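Side-chain contacts in substrate binding periplasmic protein (Ralstonia solanacearum, PDB 3LOP), which binds leucine in the pocket of a periplasmic binding-protein fold and probably hands such substrates on to a membrane transporter: residues V86-L89 and M90-V94; I235-V239 and A240-A244; R30-F33 and D34-L38; Q126-I129 and D130-T134; G16-A19 and V20-R23. One frame throughout, in Å; residues are numbered along the deposited sequence.

Contact 1. Residues V86-L89 and M90-V94; sequences VEAL and MREGV
Val86 lends its carbonyl to Met90 N as helix 83-91 runs toward its end, which is closed by a Schellman motif at Gly93. The methyl CG1 of Val86 also faces Met90 CE, loosely, at 4.3 Å. Glu87 is more closely engaged: the bend at chi3 (-72°) folds the selenomethionine methyl back, and Met90 CE sits 3.4 Å from Glu87 CG. The carboxylate end of Glu87 reaches toward Arg91, with carboxylate and guanidinium planes nearly perpendicular, 86° apart. Glu87 OE1 and Arg91 NH2 stay 4.1 Å apart, too far for a salt bridge, and a water joins them, accepting only a weak bond from the arginine; Glu87 OE2 is bound by Ser111. Glu87 O lies over one face of that guanidinium. Ala88 is small enough to fit beside helix 58-71 at Ile58, while its CB touches Glu92 OE2 at 3.7 Å. Leu89 turns CD2 to the isopropyl group of Val94, an apolar pair suited to the inner side, where Val94 also meets Val62 and Val65. Glycine suits the positive phi (66°) of position 93, which lets the chain turn back: Gly93 N bonds Met90 O at 3.0 Å, and Val94 N reaches Leu89 O weakly at 3.1 Å.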
loop_
_atom_site.group_PDB
_atom_site.type_symbol
_atom_site.label_atom_id
_atom_site.label_comp_id
_atom_site.label_asym_id
_atom_site.label_seq_id
_atom_site.Cartn_x
_atom_site.Cartn_y
_atom_site.Cartn_z
ATOM N N VAL A 86 2.161 -2.023 11.663
ATOM C CA VAL A 86 2.362 -0.611 11.939
ATOM C C VAL A 86 1.695 -0.217 13.253
ATOM O O VAL A 86 2.254 0.557 14.023
ATOM C CB VAL A 86 1.811 0.273 10.807
ATOM C CG1 VAL A 86 2.003 1.743 11.162
ATOM C CG2 VAL A 86 2.528 -0.052 9.506
ATOM N N GLU A 87 0.506 -0.750 13.514
ATOM C CA GLU A 87 -0.181 -0.415 14.756
ATOM C C GLU A 87 0.633 -0.865 15.967
ATOM O O GLU A 87 0.566 -0.239 17.025
ATOM C CB GLU A 87 -1.595 -1.014 14.774
ATOM C CG GLU A 87 -2.501 -0.403 13.705
ATOM C CD GLU A 87 -3.950 -0.847 13.799
ATOM O OE1 GLU A 87 -4.218 -1.927 14.364
ATOM O OE2 GLU A 87 -4.827 -0.118 13.285
ATOM N N ALA A 88 1.416 -1.931 15.810
ATOM C CA ALA A 88 2.257 -2.406 16.908
ATOM C C ALA A 88 3.402 -1.411 17.115
ATOM O O ALA A 88 3.774 -1.104 18.247
ATOM C CB ALA A 88 2.807 -3.797 16.600
ATOM N N LEU A 89 3.963 -0.900 16.023
ATOM C CA LEU A 89 5.042 0.078 16.138
ATOM C C LEU A 89 4.540 1.308 16.884
ATOM O O LEU A 89 5.274 1.915 17.664
ATOM C CB LEU A 89 5.548 0.504 14.758
ATOM C CG LEU A 89 6.307 -0.537 13.935
ATOM C CD1 LEU A 89 6.617 0.026 12.553
ATOM C CD2 LEU A 89 7.590 -0.921 14.653
HETATM N N MSE A 90 3.288 1.679 16.637
HETATM C CA MSE A 90 2.697 2.841 17.292
HETATM C C MSE A 90 2.372 2.518 18.751
HETATM O O MSE A 90 2.824 3.202 19.668
HETATM C CB MSE A 90 1.416 3.268 16.557
HETATM C CG MSE A 90 1.626 3.612 15.085
HETATM SE SE MSE A 90 0.034 4.274 14.179
HETATM C CE MSE A 90 -0.978 2.649 14.067
ATOM N N ARG A 91 1.598 1.458 18.952
ATOM C CA ARG A 91 1.180 1.031 20.283
ATOM C C ARG A 91 2.334 0.766 21.245
ATOM O O ARG A 91 2.295 1.186 22.404
ATOM C CB ARG A 91 0.321 -0.230 20.166
ATOM C CG ARG A 91 -0.214 -0.755 21.487
ATOM C CD ARG A 91 -0.936 -2.083 21.304
ATOM N NE ARG A 91 -1.972 -2.012 20.277
ATOM C CZ ARG A 91 -1.873 -2.562 19.069
ATOM N NH1 ARG A 91 -0.783 -3.235 18.729
ATOM N NH2 ARG A 91 -2.869 -2.437 18.201
ATOM N N GLU A 92 3.356 0.064 20.768
ATOM C CA GLU A 92 4.499 -0.267 21.607
ATOM C C GLU A 92 5.509 0.871 21.755
ATOM O O GLU A 92 6.529 0.720 22.428
ATOM C CB GLU A 92 5.169 -1.535 21.076
ATOM C CG GLU A 92 4.257 -2.749 21.188
ATOM C CD GLU A 92 4.879 -4.017 20.652
ATOM O OE1 GLU A 92 6.029 -4.322 21.029
ATOM O OE2 GLU A 92 4.209 -4.717 19.862
ATOM N N GLY A 93 5.214 2.004 21.125
ATOM C CA GLY A 93 6.078 3.169 21.223
ATOM C C GLY A 93 7.459 3.065 20.603
ATOM O O GLY A 93 8.378 3.772 21.017
ATOM N N VAL A 94 7.611 2.204 19.604
ATOM C CA VAL A 94 8.902 2.034 18.950
ATOM C C VAL A 94 9.334 3.297 18.209
ATOM O O VAL A 94 10.489 3.719 18.298
ATOM C CB VAL A 94 8.865 0.861 17.948
ATOM C CG1 VAL A 94 10.220 0.701 17.285
ATOM C CG2 VAL A 94 8.474 -0.421 18.669
HETATM O O HOH W 1 -3.529 -4.201 15.488
#

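Contact 2. Residues I235-V239 and A240-A244; sequences ILQKV and AGLDA
Gln237 O is gripped by two groups where helix 233-240 ends. Gly241 N donates to it at 2.9 Å, a weak bond because the N-H points well off line (128°), and a water donates to it at 3.2 Å. That same water accepts from Leu242 N at 2.9 Å, bridging a gap that the backbone does not close with a direct bond. One residue earlier the helix is still regular: Ala240 N bonds Leu236 O at 2.8 Å. Ala240 CB lies close to that carbonyl oxygen, and alanine, with its single methyl, suits this buried place. Leu236, with CG anti to its own N (chi1 -178°), brings CD1 to 4.4 Å from Ala240 CB, and both side chains also rest on Val245. Val239 points away from the 240-244 segment and packs on Ala210 of helix 206-218, while its carbonyl oxygen is bound by Arg214. Glycine fits position 241 because phi there is 95°, where a CB would press on the preceding carbonyl. Gly241 O then accepts from Ala244 N at 3.0 Å and starts helix 242-245. A glycine with positive phi that ends one helix and stands at the N-cap position of the next is characteristic of a tight helix-to-helix turn.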
loop_
_atom_site.group_PDB
_atom_site.type_symbol
_atom_site.label_atom_id
_atom_site.label_comp_id
_atom_site.label_asym_id
_atom_site.label_seq_id
_atom_site.Cartn_x
_atom_site.Cartn_y
_atom_site.Cartn_z
ATOM N N ILE A 235 -0.260 -8.219 -9.912
ATOM C CA ILE A 235 0.064 -9.480 -9.262
ATOM C C ILE A 235 -1.162 -10.387 -9.260
ATOM O O ILE A 235 -1.064 -11.593 -9.494
ATOM C CB ILE A 235 0.496 -9.257 -7.801
ATOM C CG1 ILE A 235 1.687 -8.300 -7.748
ATOM C CG2 ILE A 235 0.840 -10.589 -7.153
ATOM C CD1 ILE A 235 2.127 -7.949 -6.340
ATOM N N LEU A 236 -2.323 -9.796 -9.001
ATOM C CA LEU A 236 -3.569 -10.546 -8.953
ATOM C C LEU A 236 -3.847 -11.317 -10.240
ATOM O O LEU A 236 -4.124 -12.515 -10.205
ATOM C CB LEU A 236 -4.738 -9.602 -8.650
ATOM C CG LEU A 236 -6.130 -10.225 -8.502
ATOM C CD1 LEU A 236 -6.137 -11.209 -7.345
ATOM C CD2 LEU A 236 -7.160 -9.133 -8.259
ATOM N N GLN A 237 -3.766 -10.640 -11.380
ATOM C CA GLN A 237 -4.040 -11.315 -12.642
ATOM C C GLN A 237 -2.977 -12.356 -12.983
ATOM O O GLN A 237 -3.271 -13.363 -13.621
ATOM C CB GLN A 237 -4.192 -10.295 -13.779
ATOM C CG GLN A 237 -2.944 -9.529 -14.152
ATOM C CD GLN A 237 -3.229 -8.467 -15.201
ATOM O OE1 GLN A 237 -3.672 -7.364 -14.881
ATOM N NE2 GLN A 237 -2.995 -8.805 -16.461
ATOM N N LYS A 238 -1.746 -12.124 -12.542
ATOM C CA LYS A 238 -0.662 -13.068 -12.804
ATOM C C LYS A 238 -0.871 -14.379 -12.051
ATOM O O LYS A 238 -0.784 -15.465 -12.629
ATOM C CB LYS A 238 0.681 -12.455 -12.396
ATOM C CG LYS A 238 1.830 -13.456 -12.303
ATOM C CD LYS A 238 2.118 -14.126 -13.639
ATOM C CE LYS A 238 2.602 -13.124 -14.672
ATOM N NZ LYS A 238 2.925 -13.777 -15.970
ATOM N N VAL A 239 -1.158 -14.271 -10.760
ATOM C CA VAL A 239 -1.355 -15.443 -9.918
ATOM C C VAL A 239 -2.717 -16.118 -10.074
ATOM O O VAL A 239 -2.798 -17.342 -10.159
ATOM C CB VAL A 239 -1.140 -15.080 -8.432
ATOM C CG1 VAL A 239 -1.332 -16.307 -7.554
ATOM C CG2 VAL A 239 0.258 -14.504 -8.245
ATOM N N ALA A 240 -3.784 -15.328 -10.117
ATOM C CA ALA A 240 -5.128 -15.885 -10.244
ATOM C C ALA A 240 -5.526 -16.199 -11.682
ATOM O O ALA A 240 -6.417 -17.018 -11.919
ATOM C CB ALA A 240 -6.146 -14.935 -9.624
ATOM N N GLY A 241 -4.870 -15.549 -12.635
ATOM C CA GLY A 241 -5.189 -15.772 -14.033
ATOM C C GLY A 241 -6.176 -14.739 -14.539
ATOM O O GLY A 241 -7.164 -14.431 -13.868
ATOM N N LEU A 242 -5.913 -14.211 -15.729
ATOM C CA LEU A 242 -6.776 -13.201 -16.326
ATOM C C LEU A 242 -8.227 -13.663 -16.485
ATOM O O LEU A 242 -9.150 -12.861 -16.363
ATOM C CB LEU A 242 -6.209 -12.771 -17.682
ATOM C CG LEU A 242 -6.855 -11.548 -18.332
ATOM C CD1 LEU A 242 -6.792 -10.355 -17.378
ATOM C CD2 LEU A 242 -6.134 -11.232 -19.628
ATOM N N ASP A 243 -8.439 -14.949 -16.755
ATOM C CA ASP A 243 -9.803 -15.447 -16.913
ATOM C C ASP A 243 -10.655 -15.168 -15.678
ATOM O O ASP A 243 -11.854 -14.908 -15.785
ATOM C CB ASP A 243 -9.818 -16.955 -17.191
ATOM C CG ASP A 243 -9.353 -17.303 -18.593
ATOM O OD1 ASP A 243 -9.284 -16.398 -19.451
ATOM O OD2 ASP A 243 -9.075 -18.495 -18.842
ATOM N N ALA A 244 -10.037 -15.227 -14.503
ATOM C CA ALA A 244 -10.761 -14.991 -13.262
ATOM C C ALA A 244 -10.708 -13.532 -12.833
ATOM O O ALA A 244 -11.601 -13.057 -12.134
ATOM C CB ALA A 244 -10.192 -15.877 -12.147
HETATM O O HOH W 2 -3.166 -14.314 -16.713
#

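Contact 3. Residues R30-F33 and D34-L38; sequences RLYF and DWLNL. With EDO (1,2-ethanediol), chain C.
Near the C-terminal end of helix 19-38, the helix of the beta-alpha-beta unit between strands 6-12 and 47-53, Arg30 and Asp34 form an i to i+4 salt bridge. Asp34 OD2 stands over one face of the guanidinium, 2.8 Å from Arg30 NH1, with the carboxylate plane turned 87° to it. No N-H points at the oxygen, so the attraction is one of charge rather than a directed bond. The arginine chain, extended from CG to NE, carries the guanidinium to the aspartate one turn further along the helix. Asp34 OD1 accepts from O1 of an ethanediol at 3.1 Å; this molecule, probably from the crystallisation liquor, lies against Phe33 CB and is held also by Leu49 N.

On another flank, Tyr32 CE1 meets the edge of the Trp35 indole, in its plane, 4.0 Å from Trp35 CD1. The rings are oblique, with planes 70° apart. Leu36, its CG anti to the backbone N (chi1 180°), sets its CD2 methyl between two aromatics: CD2 lies 4.2 Å from Tyr32 CE2 and comes to the edge of the Phe33 ring, 4.3 Å from Phe33 CD1. A branched aliphatic chain suits this notch between two rings.

The aromatic flank packs on neighbouring helices: Tyr32 packs edge-to-face with Phe290 of helix 284-303, and Trp35 lies on helix 263-275 with NE1 bonded to Glu267. Phe33 and Leu36 rest on Ile47 of strand 47-53, and Asn37 ND2 ties the helix to that strand's Ile47 O.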
loop_
_atom_site.group_PDB
_atom_site.type_symbol
_atom_site.label_atom_id
_atom_site.label_comp_id
_atom_site.label_asym_id
_atom_site.label_seq_id
_atom_site.Cartn_x
_atom_site.Cartn_y
_atom_site.Cartn_z
ATOM N N ARG A 30 14.463 1.286 -3.320
ATOM C CA ARG A 30 15.873 1.107 -3.637
ATOM C C ARG A 30 16.158 1.714 -5.007
ATOM O O ARG A 30 17.186 2.363 -5.208
ATOM C CB ARG A 30 16.230 -0.382 -3.632
ATOM C CG ARG A 30 17.702 -0.668 -3.897
ATOM C CD ARG A 30 18.001 -2.154 -3.761
ATOM N NE ARG A 30 19.416 -2.459 -3.958
ATOM C CZ ARG A 30 20.046 -2.394 -5.128
ATOM N NH1 ARG A 30 19.386 -2.033 -6.220
ATOM N NH2 ARG A 30 21.336 -2.695 -5.206
ATOM N N LEU A 31 15.240 1.509 -5.946
ATOM C CA LEU A 31 15.417 2.057 -7.282
ATOM C C LEU A 31 15.494 3.576 -7.220
ATOM O O LEU A 31 16.379 4.188 -7.823
ATOM C CB LEU A 31 14.262 1.644 -8.199
ATOM C CG LEU A 31 14.296 2.272 -9.598
ATOM C CD1 LEU A 31 15.552 1.840 -10.338
ATOM C CD2 LEU A 31 13.052 1.861 -10.374
ATOM N N TYR A 32 14.567 4.194 -6.492
ATOM C CA TYR A 32 14.593 5.644 -6.416
ATOM C C TYR A 32 15.887 6.165 -5.801
ATOM O O TYR A 32 16.492 7.102 -6.320
ATOM C CB TYR A 32 13.412 6.202 -5.619
ATOM C CG TYR A 32 13.429 7.709 -5.674
ATOM C CD1 TYR A 32 13.067 8.378 -6.846
ATOM C CD2 TYR A 32 13.954 8.458 -4.622
ATOM C CE1 TYR A 32 13.243 9.750 -6.977
ATOM C CE2 TYR A 32 14.135 9.833 -4.742
ATOM C CZ TYR A 32 13.783 10.468 -5.923
ATOM O OH TYR A 32 14.009 11.819 -6.065
ATOM N N PHE A 33 16.318 5.567 -4.697
ATOM C CA PHE A 33 17.539 6.035 -4.062
ATOM C C PHE A 33 18.782 5.781 -4.912
ATOM O O PHE A 33 19.687 6.608 -4.933
ATOM C CB PHE A 33 17.683 5.428 -2.663
ATOM C CG PHE A 33 16.688 5.970 -1.668
ATOM C CD1 PHE A 33 16.455 7.340 -1.579
ATOM C CD2 PHE A 33 15.984 5.118 -0.826
ATOM C CE1 PHE A 33 15.534 7.852 -0.667
ATOM C CE2 PHE A 33 15.061 5.623 0.092
ATOM C CZ PHE A 33 14.837 6.990 0.168
ATOM N N ASP A 34 18.832 4.655 -5.620
ATOM C CA ASP A 34 19.983 4.388 -6.484
ATOM C C ASP A 34 20.006 5.442 -7.590
ATOM O O ASP A 34 21.060 5.941 -7.965
ATOM C CB ASP A 34 19.896 2.995 -7.122
ATOM C CG ASP A 34 20.228 1.880 -6.148
ATOM O OD1 ASP A 34 20.892 2.151 -5.126
ATOM O OD2 ASP A 34 19.842 0.720 -6.419
ATOM N N TRP A 35 18.824 5.769 -8.103
ATOM C CA TRP A 35 18.648 6.770 -9.157
ATOM C C TRP A 35 19.087 8.140 -8.635
ATOM O O TRP A 35 19.830 8.869 -9.304
ATOM C CB TRP A 35 17.171 6.758 -9.567
ATOM C CG TRP A 35 16.634 7.911 -10.379
ATOM C CD1 TRP A 35 15.577 8.705 -10.036
ATOM C CD2 TRP A 35 16.993 8.287 -11.720
ATOM N NE1 TRP A 35 15.245 9.538 -11.073
ATOM C CE2 TRP A 35 16.098 9.306 -12.121
ATOM C CE3 TRP A 35 17.980 7.862 -12.622
ATOM C CZ2 TRP A 35 16.155 9.906 -13.383
ATOM C CZ3 TRP A 35 18.035 8.462 -13.882
ATOM C CH2 TRP A 35 17.127 9.472 -14.247
ATOM N N LEU A 36 18.646 8.475 -7.427
ATOM C CA LEU A 36 19.004 9.743 -6.804
ATOM C C LEU A 36 20.520 9.817 -6.636
ATOM O O LEU A 36 21.139 10.850 -6.907
ATOM C CB LEU A 36 18.320 9.863 -5.440
ATOM C CG LEU A 36 18.581 11.136 -4.633
ATOM C CD1 LEU A 36 18.049 12.343 -5.389
ATOM C CD2 LEU A 36 17.909 11.016 -3.273
ATOM N N ASN A 37 21.118 8.720 -6.180
ATOM C CA ASN A 37 22.557 8.689 -6.010
ATOM C C ASN A 37 23.262 8.824 -7.364
ATOM O O ASN A 37 24.249 9.504 -7.485
ATOM C CB ASN A 37 23.013 7.412 -5.282
ATOM C CG ASN A 37 22.686 7.432 -3.789
ATOM O OD1 ASN A 37 22.578 8.496 -3.174
ATOM N ND2 ASN A 37 22.544 6.246 -3.199
ATOM N N LEU A 38 22.766 8.202 -8.414
ATOM C CA LEU A 38 23.446 8.375 -9.692
ATOM C C LEU A 38 23.443 9.847 -10.116
ATOM O O LEU A 38 24.336 10.310 -10.836
ATOM C CB LEU A 38 22.756 7.552 -10.769
ATOM C CG LEU A 38 22.959 6.043 -10.795
ATOM C CD1 LEU A 38 22.201 5.474 -11.985
ATOM C CD2 LEU A 38 24.442 5.718 -10.911
HETATM C C1 EDO C . 20.338 3.189 -2.041
HETATM O O1 EDO C . 19.459 2.118 -2.393
HETATM C C2 EDO C . 21.681 2.623 -1.599
HETATM O O2 EDO C . 21.519 1.944 -0.357
#

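Contact 4. Residues Q126-I129 and D130-T134; sequences QQEI and DKMIT
Among the polar contacts, Gln126 NE2 donates to Asp130 OD1 at 3.1 Å, spanning one helical turn. The oxygen lies in the amide plane of the glutamine, whereas the donor comes from above the carboxylate, 51° out of its plane. A bend at chi2 (58°) curls the glutamine round so that its amide can reach forward along the helix. Thr164 OG1 is a second partner of Asp130 OD1, so this acceptor also ties the helix to its neighbour 152-166. Asp130 O is shared too: Thr134 N bonds it at 3.0 Å and Thr134 OG1 at 2.7 Å, from opposite faces of the carbonyl plane. A threonine hydroxyl suits such a place, since it can double the regular i to i+4 backbone bond. Glu128, which is buried, has OE2 bonded to Ser229.

All this belongs to helix 125-138, whose first residue, Tyr125, lines both the leucine pocket and the magnesium site.

The apolar contacts follow the same spacing of four. Ile129 and Ile133 run side by side, pointing the same way, with Ile129 CG2 3.7 Å from Ile133 CG1. Both press on Phe201 of strand 199-203 and on Thr164 of helix 152-166, and branched aliphatic chains suit this packing of helix against strand and helix. Met132, a selenomethionine, lies alongside Glu128; its chain bends at chi3 (-88°), bringing CE to 3.7 Å from Glu128 CB and to 3.5 Å from Glu128 O.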
loop_
_atom_site.group_PDB
_atom_site.type_symbol
_atom_site.label_atom_id
_atom_site.label_comp_id
_atom_site.label_asym_id
_atom_site.label_seq_id
_atom_site.Cartn_x
_atom_site.Cartn_y
_atom_site.Cartn_z
ATOM N N GLN A 126 -10.728 3.761 3.876
ATOM C CA GLN A 126 -12.102 4.238 3.979
ATOM C C GLN A 126 -12.490 5.021 2.728
ATOM O O GLN A 126 -13.616 4.914 2.252
ATOM C CB GLN A 126 -12.286 5.111 5.220
ATOM C CG GLN A 126 -13.752 5.426 5.534
ATOM C CD GLN A 126 -14.588 4.174 5.749
ATOM O OE1 GLN A 126 -14.278 3.347 6.610
ATOM N NE2 GLN A 126 -15.655 4.028 4.968
ATOM N N GLN A 127 -11.558 5.806 2.194
ATOM C CA GLN A 127 -11.843 6.560 0.980
ATOM C C GLN A 127 -12.072 5.585 -0.170
ATOM O O GLN A 127 -12.968 5.787 -0.988
ATOM C CB GLN A 127 -10.691 7.504 0.631
ATOM C CG GLN A 127 -10.491 8.649 1.607
ATOM C CD GLN A 127 -9.412 9.609 1.143
ATOM O OE1 GLN A 127 -9.635 10.432 0.251
ATOM N NE2 GLN A 127 -8.228 9.495 1.730
ATOM N N GLU A 128 -11.256 4.533 -0.228
ATOM C CA GLU A 128 -11.376 3.515 -1.270
ATOM C C GLU A 128 -12.733 2.820 -1.169
ATOM O O GLU A 128 -13.440 2.657 -2.167
ATOM C CB GLU A 128 -10.284 2.450 -1.120
ATOM C CG GLU A 128 -8.863 2.902 -1.417
ATOM C CD GLU A 128 -7.884 1.741 -1.346
ATOM O OE1 GLU A 128 -8.135 0.720 -2.021
ATOM O OE2 GLU A 128 -6.870 1.842 -0.623
ATOM N N ILE A 129 -13.083 2.409 0.045
ATOM C CA ILE A 129 -14.338 1.716 0.296
ATOM C C ILE A 129 -15.543 2.594 -0.028
ATOM O O ILE A 129 -16.479 2.150 -0.696
ATOM C CB ILE A 129 -14.401 1.224 1.761
ATOM C CG1 ILE A 129 -13.330 0.149 1.977
ATOM C CG2 ILE A 129 -15.784 0.674 2.077
ATOM C CD1 ILE A 129 -13.162 -0.294 3.418
ATOM N N ASP A 130 -15.524 3.840 0.433
ATOM C CA ASP A 130 -16.629 4.747 0.146
ATOM C C ASP A 130 -16.849 4.857 -1.358
ATOM O O ASP A 130 -17.966 4.698 -1.850
ATOM C CB ASP A 130 -16.350 6.149 0.702
ATOM C CG ASP A 130 -16.496 6.224 2.206
ATOM O OD1 ASP A 130 -17.273 5.425 2.771
ATOM O OD2 ASP A 130 -15.849 7.097 2.823
ATOM N N LYS A 131 -15.777 5.126 -2.091
ATOM C CA LYS A 131 -15.880 5.286 -3.535
ATOM C C LYS A 131 -16.366 4.029 -4.259
ATOM O O LYS A 131 -17.291 4.099 -5.067
ATOM C CB LYS A 131 -14.531 5.735 -4.103
ATOM C CG LYS A 131 -14.638 6.600 -5.353
ATOM C CD LYS A 131 -13.287 7.190 -5.729
ATOM C CE LYS A 131 -13.392 8.103 -6.938
ATOM N NZ LYS A 131 -14.303 9.251 -6.686
HETATM N N MSE A 132 -15.756 2.884 -3.964
HETATM C CA MSE A 132 -16.139 1.632 -4.618
HETATM C C MSE A 132 -17.521 1.115 -4.235
HETATM O O MSE A 132 -18.293 0.697 -5.098
HETATM C CB MSE A 132 -15.113 0.533 -4.327
HETATM C CG MSE A 132 -13.797 0.688 -5.058
HETATM SE SE MSE A 132 -12.639 -0.837 -4.772
HETATM C CE MSE A 132 -11.758 -0.242 -3.159
ATOM N N ILE A 133 -17.826 1.123 -2.943
ATOM C CA ILE A 133 -19.116 0.631 -2.487
ATOM C C ILE A 133 -20.251 1.539 -2.953
ATOM O O ILE A 133 -21.293 1.058 -3.395
ATOM C CB ILE A 133 -19.142 0.486 -0.944
ATOM C CG1 ILE A 133 -18.096 -0.544 -0.509
ATOM C CG2 ILE A 133 -20.525 0.048 -0.477
ATOM C CD1 ILE A 133 -18.321 -1.933 -1.082
ATOM N N THR A 134 -20.047 2.849 -2.878
ATOM C CA THR A 134 -21.084 3.775 -3.317
ATOM C C THR A 134 -21.358 3.589 -4.807
ATOM O O THR A 134 -22.497 3.717 -5.256
ATOM C CB THR A 134 -20.686 5.236 -3.037
ATOM O OG1 THR A 134 -20.551 5.424 -1.625
ATOM C CG2 THR A 134 -21.748 6.192 -3.562
#

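Contact 5. Residues G16-A19 and V20-R23; sequences GSQA and VTGR. With LEU (leucine), chain B.
Arg23 lays one face of its guanidinium over Ala19 CB, which stands 3.2 Å above the plane and toward its rim. The two residues form the first turn of helix 19-38, with Gln18 at its N-cap position after a type I beta turn from Gly16 to Ala19. Alanine is small enough to slip under the flat group; the extended arginine chain passes close to Ala19 O, with Arg23 CD 3.3 Å away, and its NE is bonded to Leu14 O. Gly16, at phi 90°, has the conformational freedom to open the turn. A water accepts from Val20 N at 3.0 Å and donates to Ser17 O at 2.8 Å, so an N-H of the first turn, still without a helical partner, is satisfied. Gln18 O takes a straight bond from Gly22 N (3.0 Å, 174°) and a weak one from Thr21 N. The Gln18 side chain bends at chi2 (-82°) and runs beside Thr21, with Gln18 OE1 3.5 Å from Thr21 OG1. The curl aims its amide into the pocket, where Gln18 NE2 donates to O of the bound leucine at 2.8 Å.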
loop_
_atom_site.group_PDB
_atom_site.type_symbol
_atom_site.label_atom_id
_atom_site.label_comp_id
_atom_site.label_asym_id
_atom_site.label_seq_id
_atom_site.Cartn_x
_atom_site.Cartn_y
_atom_site.Cartn_z
ATOM N N GLY A 16 7.890 -15.368 2.815
ATOM C CA GLY A 16 6.569 -15.665 3.337
ATOM C C GLY A 16 5.459 -15.246 2.393
ATOM O O GLY A 16 5.710 -14.834 1.258
ATOM N N SER A 17 4.223 -15.339 2.876
ATOM C CA SER A 17 3.040 -15.013 2.086
ATOM C C SER A 17 2.996 -13.612 1.484
ATOM O O SER A 17 2.403 -13.404 0.423
ATOM C CB SER A 17 1.786 -15.231 2.931
ATOM O OG SER A 17 0.619 -14.969 2.174
ATOM N N GLN A 18 3.621 -12.656 2.161
ATOM C CA GLN A 18 3.635 -11.271 1.706
ATOM C C GLN A 18 4.914 -10.859 0.986
ATOM O O GLN A 18 5.108 -9.680 0.699
ATOM C CB GLN A 18 3.412 -10.344 2.902
ATOM C CG GLN A 18 1.962 -10.209 3.318
ATOM C CD GLN A 18 1.214 -9.209 2.462
ATOM O OE1 GLN A 18 1.042 -9.400 1.257
ATOM N NE2 GLN A 18 0.776 -8.123 3.081
ATOM N N ALA A 19 5.774 -11.827 0.687
ATOM C CA ALA A 19 7.041 -11.545 0.015
ATOM C C ALA A 19 6.902 -10.736 -1.271
ATOM O O ALA A 19 7.687 -9.820 -1.520
ATOM C CB ALA A 19 7.773 -12.852 -0.273
ATOM N N VAL A 20 5.912 -11.066 -2.092
ATOM C CA VAL A 20 5.726 -10.354 -3.350
ATOM C C VAL A 20 5.525 -8.858 -3.122
ATOM O O VAL A 20 6.089 -8.027 -3.838
ATOM C CB VAL A 20 4.522 -10.923 -4.139
ATOM C CG1 VAL A 20 3.239 -10.739 -3.349
ATOM C CG2 VAL A 20 4.432 -10.254 -5.500
ATOM N N THR A 21 4.735 -8.520 -2.110
ATOM C CA THR A 21 4.455 -7.127 -1.787
ATOM C C THR A 21 5.667 -6.416 -1.185
ATOM O O THR A 21 6.030 -5.317 -1.618
ATOM C CB THR A 21 3.258 -7.030 -0.824
ATOM O OG1 THR A 21 2.076 -7.483 -1.497
ATOM C CG2 THR A 21 3.053 -5.597 -0.359
ATOM N N GLY A 22 6.294 -7.044 -0.196
ATOM C CA GLY A 22 7.456 -6.443 0.435
ATOM C C GLY A 22 8.607 -6.234 -0.532
ATOM O O GLY A 22 9.253 -5.185 -0.517
ATOM N N ARG A 23 8.871 -7.230 -1.372
ATOM C CA ARG A 23 9.959 -7.125 -2.338
ATOM C C ARG A 23 9.722 -5.969 -3.300
ATOM O O ARG A 23 10.660 -5.266 -3.670
ATOM C CB ARG A 23 10.098 -8.421 -3.137
ATOM C CG ARG A 23 10.495 -9.632 -2.319
ATOM C CD ARG A 23 10.369 -10.883 -3.168
ATOM N NE ARG A 23 10.507 -12.099 -2.378
ATOM C CZ ARG A 23 10.142 -13.305 -2.802
ATOM N NH1 ARG A 23 9.618 -13.453 -4.011
ATOM N NH2 ARG A 23 10.291 -14.359 -2.014
HETATM N N LEU B . -0.024 -3.354 4.211
HETATM C CA LEU B . -0.663 -4.620 3.754
HETATM C C LEU B . -0.421 -4.820 2.271
HETATM O O LEU B . -0.526 -5.979 1.824
HETATM C CB LEU B . -2.156 -4.555 4.024
HETATM C CG LEU B . -2.312 -4.076 5.463
HETATM C CD1 LEU B . -3.439 -3.150 5.579
HETATM C CD2 LEU B . -2.474 -5.232 6.366
HETATM O OXT LEU B . -0.135 -3.814 1.581
HETATM O O HOH W 3 4.294 -13.530 -1.663
#

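How the contacts relate
From the N terminus the order is contact 5, contact 3, contact 1, contact 4 and contact 2. Each is local, turning within a helix or at its end, so none closes a long loop and none nests in or crosses another. Contacts 5 and 3 share helix 19-38, at its start and its finish, and with contact 1 they belong to helices of the lobe built on strand 6-12. Contacts 4 and 2 lie in the lobe of strands 144-149 and 199-203. The two groups touch where contact 2 meets contact 5: Ile235 CD1 packs 3.4 Å from Val20 CG2. Contacts 1 and 2, about 34 Å apart between centres, lie on opposite sides of the chain's centre.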